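Local coordinates for protein tautomerase (Advenella mimigardefordensis DPN7, PDB 6VVW) that belongs to the tautomerase family of the MIF clan, whose small subunits, built from two beta-alpha-beta units, come together here as a trimer, at residues Glu29-Ala34 / Ala78-Ala83. Sequence-based numbering, arbitrary orientation.
Sequences EQTLNA and ANFLAA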
loop_
_atom_site.group_PDB
_atom_site.type_symbol
_atom_site.label_atom_id
_atom_site.label_comp_id
_atom_site.label_asym_id
_atom_site.label_seq_id
_atom_site.Cartn_x
_atom_site.Cartn_y
_atom_site.Cartn_z
ATOM N N GLU A 29 5.769 19.429 4.936
ATOM C CA GLU A 29 5.637 20.539 5.867
ATOM C C GLU A 29 4.950 21.713 5.190
ATOM O O GLU A 29 3.926 22.219 5.660
ATOM C CB GLU A 29 6.986 21.022 6.370
ATOM C CG GLU A 29 8.102 20.050 6.488
ATOM C CD GLU A 29 9.418 20.802 6.506
ATOM O OE1 GLU A 29 9.760 21.392 5.461
ATOM O OE2 GLU A 29 10.066 20.872 7.583
ATOM N N GLN A 30 5.515 22.165 4.073
ATOM C CA GLN A 30 5.043 23.353 3.376
ATOM C C GLN A 30 3.557 23.275 3.065
ATOM O O GLN A 30 2.945 24.274 2.670
ATOM C CB GLN A 30 5.836 23.551 2.085
ATOM C CG GLN A 30 7.035 24.463 2.218
ATOM C CD GLN A 30 7.557 24.888 0.877
ATOM O OE1 GLN A 30 7.167 24.344 -0.151
ATOM N NE2 GLN A 30 8.420 25.886 0.869
ATOM N N THR A 31 2.978 22.088 3.239
ATOM C CA THR A 31 1.564 21.812 2.993
ATOM C C THR A 31 0.773 21.693 4.287
ATOM O O THR A 31 -0.050 20.788 4.432
ATOM C CB THR A 31 1.430 20.544 2.171
ATOM O OG1 THR A 31 2.438 19.623 2.612
ATOM C CG2 THR A 31 1.604 20.859 0.679
ATOM N N LEU A 32 1.065 22.584 5.245
ATOM C CA LEU A 32 0.347 22.785 6.505
ATOM C C LEU A 32 0.247 21.537 7.377
ATOM O O LEU A 32 0.049 20.420 6.885
ATOM C CB LEU A 32 -1.055 23.351 6.232
ATOM C CG LEU A 32 -1.192 24.875 6.084
ATOM C CD1 LEU A 32 -2.255 25.252 5.040
ATOM C CD2 LEU A 32 -1.500 25.555 7.410
ATOM N N ASN A 33 0.364 21.743 8.689
ATOM C CA ASN A 33 0.354 20.701 9.715
ATOM C C ASN A 33 1.503 19.722 9.540
ATOM O O ASN A 33 2.184 19.724 8.507
ATOM C CB ASN A 33 -0.959 19.915 9.731
ATOM C CG ASN A 33 -2.109 20.707 10.281
ATOM O OD1 ASN A 33 -2.108 21.113 11.451
ATOM N ND2 ASN A 33 -3.121 20.916 9.445
ATOM N N ALA A 34 1.691 18.864 10.541
ATOM C CA ALA A 34 2.856 17.995 10.610
ATOM C C ALA A 34 4.119 18.843 10.590
ATOM O O ALA A 34 4.534 19.329 9.532
ATOM C CB ALA A 34 2.850 16.976 9.464
ATOM N N ALA A 78 -6.027 19.269 -1.695
ATOM C CA ALA A 78 -5.850 19.799 -3.036
ATOM C C ALA A 78 -4.542 20.545 -3.184
ATOM O O ALA A 78 -4.071 20.729 -4.306
ATOM C CB ALA A 78 -7.005 20.735 -3.387
ATOM N N ASN A 79 -3.942 20.993 -2.090
ATOM C CA ASN A 79 -2.702 21.725 -2.234
ATOM C C ASN A 79 -1.511 20.786 -2.256
ATOM O O ASN A 79 -0.628 20.933 -3.116
ATOM C CB ASN A 79 -2.572 22.756 -1.114
ATOM C CG ASN A 79 -3.345 24.023 -1.407
ATOM O OD1 ASN A 79 -4.302 24.013 -2.186
ATOM N ND2 ASN A 79 -2.927 25.130 -0.803
ATOM N N PHE A 80 -1.489 19.827 -1.323
ATOM C CA PHE A 80 -0.593 18.682 -1.400
ATOM C C PHE A 80 -0.464 18.187 -2.822
ATOM O O PHE A 80 0.635 18.091 -3.372
ATOM C CB PHE A 80 -1.115 17.523 -0.564
ATOM C CG PHE A 80 -0.883 17.651 0.889
ATOM C CD1 PHE A 80 -1.652 18.502 1.652
ATOM C CD2 PHE A 80 0.050 16.869 1.513
ATOM C CE1 PHE A 80 -1.469 18.585 3.007
ATOM C CE2 PHE A 80 0.243 16.950 2.869
ATOM C CZ PHE A 80 -0.514 17.811 3.622
ATOM N N LEU A 81 -1.604 17.835 -3.413
ATOM C CA LEU A 81 -1.590 17.192 -4.720
ATOM C C LEU A 81 -0.845 18.025 -5.755
ATOM O O LEU A 81 -0.067 17.490 -6.556
ATOM C CB LEU A 81 -3.027 16.918 -5.163
ATOM C CG LEU A 81 -3.798 16.171 -4.082
ATOM C CD1 LEU A 81 -5.216 15.809 -4.507
ATOM C CD2 LEU A 81 -3.013 14.945 -3.723
ATOM N N ALA A 82 -1.049 19.342 -5.737
ATOM C CA ALA A 82 -0.471 20.203 -6.763
ATOM C C ALA A 82 1.022 20.419 -6.538
ATOM O O ALA A 82 1.821 20.349 -7.483
ATOM C CB ALA A 82 -1.213 21.536 -6.784
ATOM N N ALA A 83 1.427 20.683 -5.294
ATOM C CA ALA A 83 2.852 20.890 -5.061
ATOM C C ALA A 83 3.634 19.589 -5.144
ATOM O O ALA A 83 4.822 19.610 -5.460
ATOM C CB ALA A 83 3.087 21.543 -3.707
#
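With chi1 of Thr31 at 37°, OG1 sits between the backbone N and the carbonyl carbon, while CG2 is anti to that carbon; Phe80 sets CG anti to its own carbonyl carbon (chi1 -78°), swinging its ring from the helix flank beneath the threonine. The result is a CH-pi contact: Thr31 CB stands 3.5 Å from the centroid of the Phe80 ring, only 9° off the ring normal. From this perch the two branches diverge. The methyl CG2 reaches back along the phenylalanine to its backbone, 3.7 Å from Phe80 CA, whereas OG1 lies over the same ring face, 3.5 Å from Phe80 CE2. A branched, amphiphilic residue suits this buried place: its carbon side packs on the aromatic ring while its hydroxyl shares its single proton between the carbonyl oxygens of Val27, the stronger partner, and Ile28. Phenylalanine supplies a broad nonpolar platform. Thr31 O lies tightly against the ring, 3.0 Å from Phe80 CE1. The contact thus joins the turn after helix 16-30 to the flank of helix 74-92, where Leu81, its CB directed away from this contact, packs on Thr101 and Leu103 of strand 99-106 and Gly116 of a neighbouring subunit.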